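Local coordinates for protein phospho-2-dehydro-3-deoxyheptonate aldolase (Francisella tularensis, PDB 3TQK) that probably catalyses the condensation of phosphoenolpyruvate with D-erythrose 4-phosphate to DAHP, the first step of chorismate biosynthesis, in a metal-bearing beta/alpha barrel, at residues D195-A200 with A254-K259; G157-R162 with A178-K183; I43-D48 with N223-V228; D189-V194 with I248-K253. One frame throughout, in Å; residues are numbered along the deposited sequence.

Interaction 1 of 4, residues D195-A200 with A254-K259. With CA (calcium ion), chain D.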
loop_
_atom_site.group_PDB
_atom_site.type_symbol
_atom_site.label_atom_id
_atom_site.label_comp_id
_atom_site.label_asym_id
_atom_site.label_seq_id
_atom_site.Cartn_x
_atom_site.Cartn_y
_atom_site.Cartn_z
ATOM N N ASP A 195 -2.520 8.680 11.856
ATOM C CA ASP A 195 -1.086 8.416 11.695
ATOM C C ASP A 195 -0.609 8.824 10.297
ATOM O O ASP A 195 0.486 9.359 10.134
ATOM C CB ASP A 195 -0.739 6.934 11.902
ATOM C CG ASP A 195 -1.170 6.392 13.250
ATOM O OD1 ASP A 195 -1.335 7.171 14.216
ATOM O OD2 ASP A 195 -1.347 5.152 13.334
ATOM N N ALA A 196 -1.425 8.572 9.283
ATOM C CA ALA A 196 -0.987 8.808 7.918
ATOM C C ALA A 196 -0.904 10.302 7.660
ATOM O O ALA A 196 0.036 10.779 7.010
ATOM C CB ALA A 196 -1.924 8.138 6.914
ATOM N N VAL A 197 -1.913 11.024 8.134
ATOM C CA VAL A 197 -1.915 12.480 8.038
ATOM C C VAL A 197 -0.647 13.034 8.713
ATOM O O VAL A 197 0.070 13.840 8.127
ATOM C CB VAL A 197 -3.187 13.092 8.673
ATOM C CG1 VAL A 197 -3.041 14.595 8.839
ATOM C CG2 VAL A 197 -4.423 12.776 7.828
ATOM N N LYS A 198 -0.368 12.564 9.926
ATOM C CA LYS A 198 0.779 13.017 10.685
ATOM C C LYS A 198 2.081 12.785 9.923
ATOM O O LYS A 198 2.892 13.706 9.774
ATOM C CB LYS A 198 0.837 12.292 12.027
ATOM C CG LYS A 198 1.962 12.731 12.965
ATOM C CD LYS A 198 1.908 14.216 13.259
ATOM C CE LYS A 198 2.790 14.595 14.458
ATOM N NZ LYS A 198 2.865 16.078 14.565
ATOM N N SER A 199 2.266 11.562 9.439
ATOM C CA SER A 199 3.454 11.201 8.681
ATOM C C SER A 199 3.634 12.067 7.448
ATOM O O SER A 199 4.750 12.448 7.118
ATOM C CB SER A 199 3.412 9.730 8.280
ATOM O OG SER A 199 4.543 9.378 7.511
ATOM N N ALA A 200 2.534 12.378 6.777
ATOM C CA ALA A 200 2.562 13.157 5.540
ATOM C C ALA A 200 2.968 14.630 5.740
ATOM O O ALA A 200 3.371 15.298 4.774
ATOM C CB ALA A 200 1.204 13.063 4.821
ATOM N N ALA A 254 -2.098 14.067 18.024
ATOM C CA ALA A 254 -0.988 14.116 17.059
ATOM C C ALA A 254 -0.586 15.554 16.683
ATOM O O ALA A 254 0.244 15.757 15.785
ATOM C CB ALA A 254 -1.347 13.313 15.789
ATOM N N ASP A 255 -1.173 16.542 17.359
ATOM C CA ASP A 255 -0.928 17.957 17.080
ATOM C C ASP A 255 -1.264 18.301 15.636
ATOM O O ASP A 255 -0.517 19.028 14.966
ATOM C CB ASP A 255 0.533 18.321 17.407
ATOM C CG ASP A 255 0.753 19.827 17.561
ATOM O OD1 ASP A 255 -0.231 20.608 17.469
ATOM O OD2 ASP A 255 1.919 20.234 17.790
ATOM N N ILE A 256 -2.375 17.742 15.152
ATOM C CA ILE A 256 -2.887 18.031 13.814
ATOM C C ILE A 256 -4.205 18.765 14.001
ATOM O O ILE A 256 -5.083 18.294 14.721
ATOM C CB ILE A 256 -3.112 16.741 12.986
ATOM C CG1 ILE A 256 -1.774 16.035 12.713
ATOM C CG2 ILE A 256 -3.882 17.057 11.688
ATOM C CD1 ILE A 256 -0.729 16.861 11.894
ATOM N N ASN A 257 -4.338 19.911 13.346
ATOM C CA ASN A 257 -5.477 20.803 13.565
ATOM C C ASN A 257 -6.431 20.909 12.384
ATOM O O ASN A 257 -7.367 21.711 12.423
ATOM C CB ASN A 257 -4.961 22.184 13.931
ATOM C CG ASN A 257 -4.079 22.160 15.165
ATOM O OD1 ASN A 257 -2.934 22.602 15.126
ATOM N ND2 ASN A 257 -4.600 21.611 16.257
ATOM N N THR A 258 -6.208 20.100 11.350
ATOM C CA THR A 258 -7.105 20.051 10.196
ATOM C C THR A 258 -8.413 19.391 10.589
ATOM O O THR A 258 -8.469 18.649 11.575
ATOM C CB THR A 258 -6.490 19.293 9.013
ATOM O OG1 THR A 258 -6.189 17.935 9.387
ATOM C CG2 THR A 258 -5.226 20.000 8.539
ATOM N N LYS A 259 -9.464 19.665 9.822
ATOM C CA LYS A 259 -10.805 19.174 10.165
ATOM C C LYS A 259 -11.145 17.855 9.457
ATOM O O LYS A 259 -10.303 17.278 8.769
ATOM C CB LYS A 259 -11.867 20.239 9.860
ATOM C CG LYS A 259 -11.578 21.623 10.408
ATOM C CD LYS A 259 -11.550 21.698 11.907
ATOM C CE LYS A 259 -11.654 23.162 12.332
ATOM N NZ LYS A 259 -11.860 23.302 13.778
HETATM CA CA CA D . 0.802 22.862 18.507
HETATM O O HOH W 1 0.331 23.855 16.613
#

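Interaction 2 of 4, residues G157-R162 with A178-K183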
loop_
_atom_site.group_PDB
_atom_site.type_symbol
_atom_site.label_atom_id
_atom_site.label_comp_id
_atom_site.label_asym_id
_atom_site.label_seq_id
_atom_site.Cartn_x
_atom_site.Cartn_y
_atom_site.Cartn_z
ATOM N N GLY A 157 -6.819 15.602 -3.458
ATOM C CA GLY A 157 -6.638 14.181 -3.754
ATOM C C GLY A 157 -6.878 13.309 -2.557
ATOM O O GLY A 157 -6.939 13.800 -1.443
ATOM N N ALA A 158 -6.986 12.004 -2.785
ATOM C CA ALA A 158 -7.233 11.056 -1.711
ATOM C C ALA A 158 -6.253 9.901 -1.728
ATOM O O ALA A 158 -5.820 9.463 -2.799
ATOM C CB ALA A 158 -8.646 10.515 -1.802
ATOM N N ILE A 159 -5.924 9.411 -0.526
ATOM C CA ILE A 159 -5.301 8.112 -0.347
ATOM C C ILE A 159 -6.406 7.185 0.125
ATOM O O ILE A 159 -7.106 7.485 1.098
ATOM C CB ILE A 159 -4.167 8.162 0.686
ATOM C CG1 ILE A 159 -3.106 9.193 0.265
ATOM C CG2 ILE A 159 -3.523 6.781 0.863
ATOM C CD1 ILE A 159 -2.514 8.928 -1.125
ATOM N N GLY A 160 -6.575 6.062 -0.568
ATOM C CA GLY A 160 -7.696 5.155 -0.302
ATOM C C GLY A 160 -7.546 4.358 0.973
ATOM O O GLY A 160 -6.469 4.317 1.568
ATOM N N ALA A 161 -8.637 3.732 1.399
ATOM C CA ALA A 161 -8.659 2.943 2.623
ATOM C C ALA A 161 -7.635 1.807 2.599
ATOM O O ALA A 161 -7.089 1.430 3.637
ATOM C CB ALA A 161 -10.061 2.366 2.852
ATOM N N ARG A 162 -7.400 1.261 1.410
ATOM C CA ARG A 162 -6.537 0.114 1.248
ATOM C C ARG A 162 -5.040 0.442 1.276
ATOM O O ARG A 162 -4.221 -0.480 1.421
ATOM C CB ARG A 162 -6.904 -0.626 -0.042
ATOM C CG ARG A 162 -8.175 -1.446 0.115
ATOM C CD ARG A 162 -8.596 -2.156 -1.141
ATOM N NE ARG A 162 -7.509 -2.931 -1.756
ATOM C CZ ARG A 162 -7.685 -3.868 -2.687
ATOM N NH1 ARG A 162 -8.909 -4.184 -3.108
ATOM N NH2 ARG A 162 -6.632 -4.514 -3.189
ATOM N N ALA A 178 -1.453 19.309 -4.077
ATOM C CA ALA A 178 -2.868 19.235 -3.725
ATOM C C ALA A 178 -3.055 18.999 -2.227
ATOM O O ALA A 178 -2.193 18.430 -1.569
ATOM C CB ALA A 178 -3.543 18.109 -4.509
ATOM N N SER A 179 -4.180 19.449 -1.691
ATOM C CA SER A 179 -4.613 18.981 -0.383
ATOM C C SER A 179 -4.939 17.488 -0.508
ATOM O O SER A 179 -5.334 17.032 -1.581
ATOM C CB SER A 179 -5.836 19.764 0.090
ATOM O OG SER A 179 -5.498 21.102 0.389
ATOM N N ILE A 180 -4.764 16.738 0.577
ATOM C CA ILE A 180 -4.930 15.292 0.545
ATOM C C ILE A 180 -5.753 14.799 1.734
ATOM O O ILE A 180 -5.438 15.109 2.867
ATOM C CB ILE A 180 -3.579 14.561 0.593
ATOM C CG1 ILE A 180 -2.680 14.977 -0.567
ATOM C CG2 ILE A 180 -3.784 13.043 0.575
ATOM C CD1 ILE A 180 -3.236 14.592 -1.932
ATOM N N GLY A 181 -6.793 14.023 1.463
ATOM C CA GLY A 181 -7.513 13.308 2.491
ATOM C C GLY A 181 -7.109 11.838 2.513
ATOM O O GLY A 181 -6.856 11.240 1.460
ATOM N N PHE A 182 -7.039 11.267 3.720
ATOM C CA PHE A 182 -6.678 9.868 3.931
ATOM C C PHE A 182 -7.867 9.131 4.519
ATOM O O PHE A 182 -8.344 9.463 5.612
ATOM C CB PHE A 182 -5.528 9.746 4.933
ATOM C CG PHE A 182 -4.217 10.310 4.452
ATOM C CD1 PHE A 182 -3.998 11.674 4.423
ATOM C CD2 PHE A 182 -3.185 9.470 4.064
ATOM C CE1 PHE A 182 -2.772 12.198 3.996
ATOM C CE2 PHE A 182 -1.949 9.999 3.646
ATOM C CZ PHE A 182 -1.752 11.354 3.616
ATOM N N LYS A 183 -8.326 8.104 3.818
ATOM C CA LYS A 183 -9.473 7.330 4.266
ATOM C C LYS A 183 -9.112 6.444 5.455
ATOM O O LYS A 183 -7.986 5.965 5.555
ATOM C CB LYS A 183 -10.023 6.500 3.103
ATOM C CG LYS A 183 -10.681 7.371 2.030
ATOM C CD LYS A 183 -11.654 6.612 1.146
ATOM C CE LYS A 183 -12.911 7.440 0.873
ATOM N NZ LYS A 183 -13.954 6.660 0.140
#

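Interaction 3 of 4, residues I43-D48 with N223-V228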
loop_
_atom_site.group_PDB
_atom_site.type_symbol
_atom_site.label_atom_id
_atom_site.label_comp_id
_atom_site.label_asym_id
_atom_site.label_seq_id
_atom_site.Cartn_x
_atom_site.Cartn_y
_atom_site.Cartn_z
ATOM N N ILE A 43 -10.535 25.906 4.000
ATOM C CA ILE A 43 -11.642 25.139 4.556
ATOM C C ILE A 43 -11.115 24.001 5.457
ATOM O O ILE A 43 -11.595 23.835 6.566
ATOM C CB ILE A 43 -12.573 24.619 3.464
ATOM C CG1 ILE A 43 -13.283 25.800 2.787
ATOM C CG2 ILE A 43 -13.596 23.677 4.052
ATOM C CD1 ILE A 43 -13.927 25.465 1.433
ATOM N N ILE A 44 -10.104 23.268 4.995
ATOM C CA ILE A 44 -9.517 22.143 5.758
ATOM C C ILE A 44 -8.984 22.581 7.130
ATOM O O ILE A 44 -9.112 21.849 8.120
ATOM C CB ILE A 44 -8.358 21.445 4.960
ATOM C CG1 ILE A 44 -8.909 20.646 3.781
ATOM C CG2 ILE A 44 -7.560 20.507 5.858
ATOM C CD1 ILE A 44 -7.858 20.237 2.722
ATOM N N HIS A 45 -8.404 23.783 7.177
ATOM C CA HIS A 45 -7.817 24.337 8.390
ATOM C C HIS A 45 -8.791 25.162 9.220
ATOM O O HIS A 45 -8.441 25.627 10.304
ATOM C CB HIS A 45 -6.602 25.189 8.036
ATOM C CG HIS A 45 -5.387 24.387 7.705
ATOM N ND1 HIS A 45 -4.472 23.997 8.657
ATOM C CD2 HIS A 45 -4.931 23.909 6.525
ATOM C CE1 HIS A 45 -3.507 23.308 8.080
ATOM N NE2 HIS A 45 -3.760 23.239 6.784
ATOM N N GLY A 46 -10.006 25.350 8.717
ATOM C CA GLY A 46 -11.061 25.992 9.490
ATOM C C GLY A 46 -11.146 27.492 9.324
ATOM O O GLY A 46 -11.976 28.138 9.969
ATOM N N ASN A 47 -10.309 28.046 8.454
ATOM C CA ASN A 47 -10.273 29.483 8.225
ATOM C C ASN A 47 -11.405 30.008 7.328
ATOM O O ASN A 47 -11.595 31.228 7.204
ATOM C CB ASN A 47 -8.900 29.872 7.681
ATOM C CG ASN A 47 -7.784 29.549 8.665
ATOM O OD1 ASN A 47 -7.949 29.709 9.882
ATOM N ND2 ASN A 47 -6.650 29.095 8.154
ATOM N N ASP A 48 -12.139 29.083 6.709
ATOM C CA ASP A 48 -13.378 29.363 5.995
ATOM C C ASP A 48 -14.388 28.337 6.508
ATOM O O ASP A 48 -14.023 27.183 6.760
ATOM C CB ASP A 48 -13.149 29.210 4.486
ATOM C CG ASP A 48 -14.385 29.523 3.646
ATOM O OD1 ASP A 48 -15.343 30.134 4.167
ATOM O OD2 ASP A 48 -14.372 29.183 2.440
ATOM N N ASN A 223 3.332 17.830 3.637
ATOM C CA ASN A 223 2.059 18.377 3.190
ATOM C C ASN A 223 1.237 18.765 4.395
ATOM O O ASN A 223 0.810 17.901 5.158
ATOM C CB ASN A 223 1.303 17.345 2.330
ATOM C CG ASN A 223 0.174 17.963 1.554
ATOM O OD1 ASN A 223 -0.448 18.923 2.013
ATOM N ND2 ASN A 223 -0.087 17.441 0.354
ATOM N N GLN A 224 1.013 20.062 4.586
ATOM C CA GLN A 224 0.330 20.511 5.799
ATOM C C GLN A 224 -1.184 20.590 5.594
ATOM O O GLN A 224 -1.893 21.007 6.501
ATOM C CB GLN A 224 0.899 21.858 6.313
ATOM C CG GLN A 224 2.442 21.939 6.422
ATOM C CD GLN A 224 3.084 20.735 7.117
ATOM O OE1 GLN A 224 4.120 20.222 6.676
ATOM N NE2 GLN A 224 2.484 20.298 8.218
ATOM N N ASN A 225 -1.673 20.164 4.419
ATOM C CA ASN A 225 -3.106 20.168 4.116
ATOM C C ASN A 225 -3.704 18.758 4.033
ATOM O O ASN A 225 -4.558 18.468 3.187
ATOM C CB ASN A 225 -3.357 20.960 2.837
ATOM C CG ASN A 225 -2.933 22.400 2.968
ATOM O OD1 ASN A 225 -3.169 23.033 4.011
ATOM N ND2 ASN A 225 -2.300 22.935 1.927
ATOM N N GLY A 226 -3.246 17.892 4.931
ATOM C CA GLY A 226 -3.741 16.535 5.033
ATOM C C GLY A 226 -4.828 16.444 6.081
ATOM O O GLY A 226 -4.803 17.155 7.093
ATOM N N HIS A 227 -5.779 15.553 5.853
ATOM C CA HIS A 227 -6.869 15.356 6.797
ATOM C C HIS A 227 -7.467 13.960 6.640
ATOM O O HIS A 227 -7.223 13.270 5.649
ATOM C CB HIS A 227 -7.946 16.382 6.524
ATOM C CG HIS A 227 -8.612 16.183 5.206
ATOM N ND1 HIS A 227 -9.668 15.313 5.033
ATOM C CD2 HIS A 227 -8.332 16.691 3.985
ATOM C CE1 HIS A 227 -10.021 15.311 3.763
ATOM N NE2 HIS A 227 -9.227 16.138 3.105
ATOM N N VAL A 228 -8.283 13.575 7.610
ATOM C CA VAL A 228 -8.962 12.290 7.602
ATOM C C VAL A 228 -10.258 12.370 6.802
ATOM O O VAL A 228 -10.941 13.411 6.791
ATOM C CB VAL A 228 -9.287 11.838 9.046
ATOM C CG1 VAL A 228 -10.100 10.556 9.057
ATOM C CG2 VAL A 228 -8.003 11.660 9.821
#

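Interaction 4 of 4, residues D189-V194 with I248-K253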
loop_
_atom_site.group_PDB
_atom_site.type_symbol
_atom_site.label_atom_id
_atom_site.label_comp_id
_atom_site.label_asym_id
_atom_site.label_seq_id
_atom_site.Cartn_x
_atom_site.Cartn_y
_atom_site.Cartn_z
ATOM N N ASP A 189 -10.699 1.404 11.262
ATOM C CA ASP A 189 -9.705 2.051 12.139
ATOM C C ASP A 189 -9.367 3.467 11.667
ATOM O O ASP A 189 -8.853 3.651 10.574
ATOM C CB ASP A 189 -8.413 1.213 12.235
ATOM C CG ASP A 189 -7.522 1.631 13.408
ATOM O OD1 ASP A 189 -7.025 2.767 13.429
ATOM O OD2 ASP A 189 -7.314 0.818 14.329
ATOM N N VAL A 190 -9.633 4.450 12.522
ATOM C CA VAL A 190 -9.378 5.864 12.232
ATOM C C VAL A 190 -7.967 6.275 12.655
ATOM O O VAL A 190 -7.378 7.196 12.081
ATOM C CB VAL A 190 -10.412 6.751 12.946
ATOM C CG1 VAL A 190 -10.083 8.247 12.769
ATOM C CG2 VAL A 190 -11.814 6.425 12.443
ATOM N N GLN A 191 -7.409 5.579 13.637
ATOM C CA GLN A 191 -6.079 5.921 14.135
ATOM C C GLN A 191 -5.042 5.862 13.021
ATOM O O GLN A 191 -4.210 6.765 12.906
ATOM C CB GLN A 191 -5.661 5.016 15.305
ATOM C CG GLN A 191 -4.332 5.413 15.957
ATOM C CD GLN A 191 -4.372 6.808 16.568
ATOM O OE1 GLN A 191 -5.147 7.069 17.488
ATOM N NE2 GLN A 191 -3.542 7.709 16.057
ATOM N N VAL A 192 -5.097 4.812 12.196
ATOM C CA VAL A 192 -4.155 4.683 11.092
ATOM C C VAL A 192 -4.252 5.839 10.109
ATOM O O VAL A 192 -3.241 6.230 9.541
ATOM C CB VAL A 192 -4.274 3.326 10.358
ATOM C CG1 VAL A 192 -3.932 2.203 11.324
ATOM C CG2 VAL A 192 -5.659 3.123 9.754
ATOM N N ALA A 193 -5.442 6.398 9.902
ATOM C CA ALA A 193 -5.578 7.558 9.007
ATOM C C ALA A 193 -4.981 8.805 9.645
ATOM O O ALA A 193 -4.361 9.609 8.949
ATOM C CB ALA A 193 -7.038 7.806 8.625
ATOM N N VAL A 194 -5.167 8.956 10.962
ATOM C CA VAL A 194 -4.537 10.037 11.719
ATOM C C VAL A 194 -3.017 9.896 11.647
ATOM O O VAL A 194 -2.309 10.869 11.354
ATOM C CB VAL A 194 -5.027 10.080 13.194
ATOM C CG1 VAL A 194 -4.122 10.979 14.071
ATOM C CG2 VAL A 194 -6.505 10.538 13.255
ATOM N N ILE A 248 -11.490 13.839 15.975
ATOM C CA ILE A 248 -10.923 15.122 16.407
ATOM C C ILE A 248 -9.994 14.949 17.614
ATOM O O ILE A 248 -8.893 15.509 17.622
ATOM C CB ILE A 248 -12.034 16.175 16.733
ATOM C CG1 ILE A 248 -12.737 16.622 15.452
ATOM C CG2 ILE A 248 -11.447 17.392 17.416
ATOM C CD1 ILE A 248 -11.829 17.350 14.455
ATOM N N ALA A 249 -10.410 14.156 18.607
ATOM C CA ALA A 249 -9.553 13.872 19.765
ATOM C C ALA A 249 -8.241 13.208 19.342
ATOM O O ALA A 249 -7.173 13.549 19.858
ATOM C CB ALA A 249 -10.279 13.007 20.804
ATOM N N LYS A 250 -8.323 12.270 18.398
ATOM C CA LYS A 250 -7.141 11.549 17.923
ATOM C C LYS A 250 -6.185 12.506 17.212
ATOM O O LYS A 250 -4.970 12.478 17.453
ATOM C CB LYS A 250 -7.539 10.381 17.010
ATOM C CG LYS A 250 -8.080 9.142 17.750
ATOM C CD LYS A 250 -8.620 8.100 16.754
ATOM C CE LYS A 250 -8.708 6.671 17.330
ATOM N NZ LYS A 250 -9.895 6.368 18.192
ATOM N N LEU A 251 -6.745 13.360 16.355
ATOM C CA LEU A 251 -5.977 14.393 15.660
ATOM C C LEU A 251 -5.254 15.338 16.635
ATOM O O LEU A 251 -4.048 15.548 16.522
ATOM C CB LEU A 251 -6.882 15.198 14.704
ATOM C CG LEU A 251 -7.368 14.451 13.456
ATOM C CD1 LEU A 251 -8.588 15.131 12.826
ATOM C CD2 LEU A 251 -6.244 14.322 12.441
ATOM N N LYS A 252 -5.982 15.900 17.592
ATOM C CA LYS A 252 -5.349 16.786 18.598
ATOM C C LYS A 252 -4.165 16.135 19.321
ATOM O O LYS A 252 -3.150 16.797 19.537
ATOM C CB LYS A 252 -6.369 17.327 19.621
ATOM C CG LYS A 252 -7.404 18.320 19.036
ATOM C CD LYS A 252 -6.763 19.513 18.279
ATOM C CE LYS A 252 -7.824 20.393 17.603
ATOM N NZ LYS A 252 -8.818 20.895 18.610
ATOM N N LYS A 253 -4.283 14.852 19.664
ATOM C CA LYS A 253 -3.157 14.099 20.242
ATOM C C LYS A 253 -1.902 14.095 19.343
ATOM O O LYS A 253 -0.774 14.119 19.848
ATOM C CB LYS A 253 -3.554 12.644 20.543
ATOM C CG LYS A 253 -3.881 12.346 21.997
ATOM C CD LYS A 253 -3.816 10.824 22.308
ATOM C CE LYS A 253 -4.323 10.538 23.740
ATOM N NZ LYS A 253 -4.309 9.093 24.121
HETATM O O HOH W 2 -3.102 10.143 17.479
#

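Interaction 1 of 4, residues D195-A200 with A254-K259
A Schellman motif that ends helix 241-253 meets the neighbouring helix 191-200 on the outer wall of the TIM barrel, with Ala-254, Asp-255 and Ile-256 of the turn facing Val-197 and Lys-198. Asp-255, at positive phi, is the C-prime residue: its backbone N turns back to Lys-252 O, and Ile-256 N to Leu-251 O. Into this turn reaches Lys-198, whose NZ is 2.9 Å from Ala-254 O in the one hydrogen bond between the segments. The C=O...N angle is 158°, with the ammonium tilted 22° from the carbonyl plane. A bend in the lysine chain at chi2 (57°) carries the rest of it over the turn, where CD passes 4.0 Å from Ile-256 CD1 and 4.2 Å from Ala-254 CB. A positive charge at the C-terminal end of a helix would be expected to sit well with the local carbonyls. One residue earlier on the helix, the branches of two buried residues touch: Val-197 CG1 lies 3.9 Å from Ile-256 CG2. Val-197 also leans on Phe-182 of strand 179-183, so helix 191-200 joins the loop after helix 241-253 to the barrel strand through apolar side chains, while Lys-198 additionally packs on Thr-98 of the second subunit. NZ of Lys-198 and OD2 of Asp-255 stand 5.3 Å apart, not in contact. The carboxylate binds calcium, which is 2.7 Å from Asp-255 OD1 and 2.2 Å from a water oxygen.

Interaction 2 of 4, residues G157-R162 with A178-K183
Ile-159 and Phe-182 lie side by side and point the same way on one face of two adjacent parallel barrel strands, 156-159 and 179-183. The isoleucine meets the ring obliquely, its CG1 3.7 Å from Phe-182 CE2 and its CB 3.8 Å from Phe-182 CD2. CG1 of Ile-159 also rests 3.9 Å from CG2 of Ile-180, two residues back on the partner strand. Ile-180 in turn folds its CD1 over Gly-157, to 3.9 Å from the glycine CA. This face is the outer one: helices 167-173 and 191-200 cover Ile-159 and Phe-182. Four backbone bonds fix the register, beginning with Gly-157 N to Ser-179 O and closing with Lys-183 N to Ile-159 O at 3.0 Å. While its backbone continues this ladder, the side chain of Lys-183 turns to Ala-161, with CB 3.5 Å from Ala-161 N. The two strands and helix 167-173 form a beta-alpha-beta unit of the barrel. Chemically the contact is divided: an apolar outer layer seals strands to helices, while at the C-terminal end of strand 179-183 a salt bridge with Asp-263 holds the Lys-183 amine beside the manganese ligand His-266, the two side chains about 4 Å apart at their nearest atoms.

Interaction 3 of 4, residues I43-D48 with N223-V228
His-45, in the last turn of helix 27-45, and Ile-44 before it meet the loop and first residues of strand 226-230 in two different ways. The imidazole of His-45 is swung out with CG anti to its carbonyl carbon (chi1 -77°), which takes NE2 to the loop. There its N-H is shared between two oxygens, Gln-224 O at 2.9 Å and Asn-225 OD1 at 2.8 Å from NE2. Both bonds are weak, since the hydrogen points between the acceptors, and both oxygens sit at the ring edge, near its plane. The amide of Asn-225 stands nearly upright against the ring, the planes 82° apart. Asn-225 is itself steadied by an Asx turn, its N bonded to Asn-223 OD1 at 3.0 Å. Ile-44 extends CD1 to 3.8 Å from Asn-225 O and equally far from CD2 of His-227, crossing that side chain at about a right angle. His-227 takes the crowded first rotamer (chi1 67°), its CG between backbone N and carbonyl carbon. Its ND1 donates to Val-228 O at 2.9 Å; the acceptor lies nearly in the ring plane, while ND1 sits above the plane of the carbonyl. NE2 pairs with the indole N-H of Trp-156. The two histidines thus behave differently: His-227 is buried and held at both nitrogens, consistent with a neutral ring, whereas His-45 ties the last helical turn to the loop by one divided, weakly directed N-H.

Interaction 4 of 4, residues D189-V194 with I248-K253
With chi1 of Lys-250 at -77°, CG stands anti to the carbonyl carbon and the chain runs towards helix 191-200, extended as far as CE and then bent at chi4, while Gln-191, bent at chi2 (62°), folds its amide back over it. The two side chains cross obliquely: Gln-191 OE1 lies 3.6 Å from both CG and CE of Lys-250, and Val-190 CG1 flanks the lysine at 4.2 Å from its CD. The methylenes of Lys-250 do this packing, while its amine forms a salt bridge with Asp-246. NE2 of Gln-191 donates to Asp-195 OD1 and to a water 2.9 Å away, which in turn donates to Lys-250 O at 3.0 Å, so a water bridge joins the amide to the facing helix. Deeper in, Val-194 places CG2 3.9 Å from Leu-251 CD2, and its CG1 lies against the Lys-250 carbonyl. Val-194 and Leu-251 both rest on Val-228 of strand 226-230. Ahead of the helix, Asp-189 OD1 accepts from Val-192 N at 3.1 Å, a capping bond. The pair is apolar towards the strands and polar on the outer side, as two consecutive helices of the outer layer of a TIM barrel.

In the fold
All four interactions belong to one TIM barrel. Interaction 2 pairs strands 156-159 and 179-183 about 7 Å from the chain centre, beside the manganese site; the others lie 15 to 20 Å out. Interactions 1 and 4, centres 8 Å apart, share helix 191-200 and follow helix 241-253 from its last turns into the loop beyond it. Interaction 3 brings the end of helix 27-45 to strand 226-230, the sheet neighbour of 179-183. Along the chain, 157-183 is nested within the span that interaction 3 closes, whereas interactions 1 and 4 each interleave with interaction 3. Interaction 2 thus forms part of the barrel wall near manganese, and interactions 1, 3 and 4 pack helices and loops on its outside.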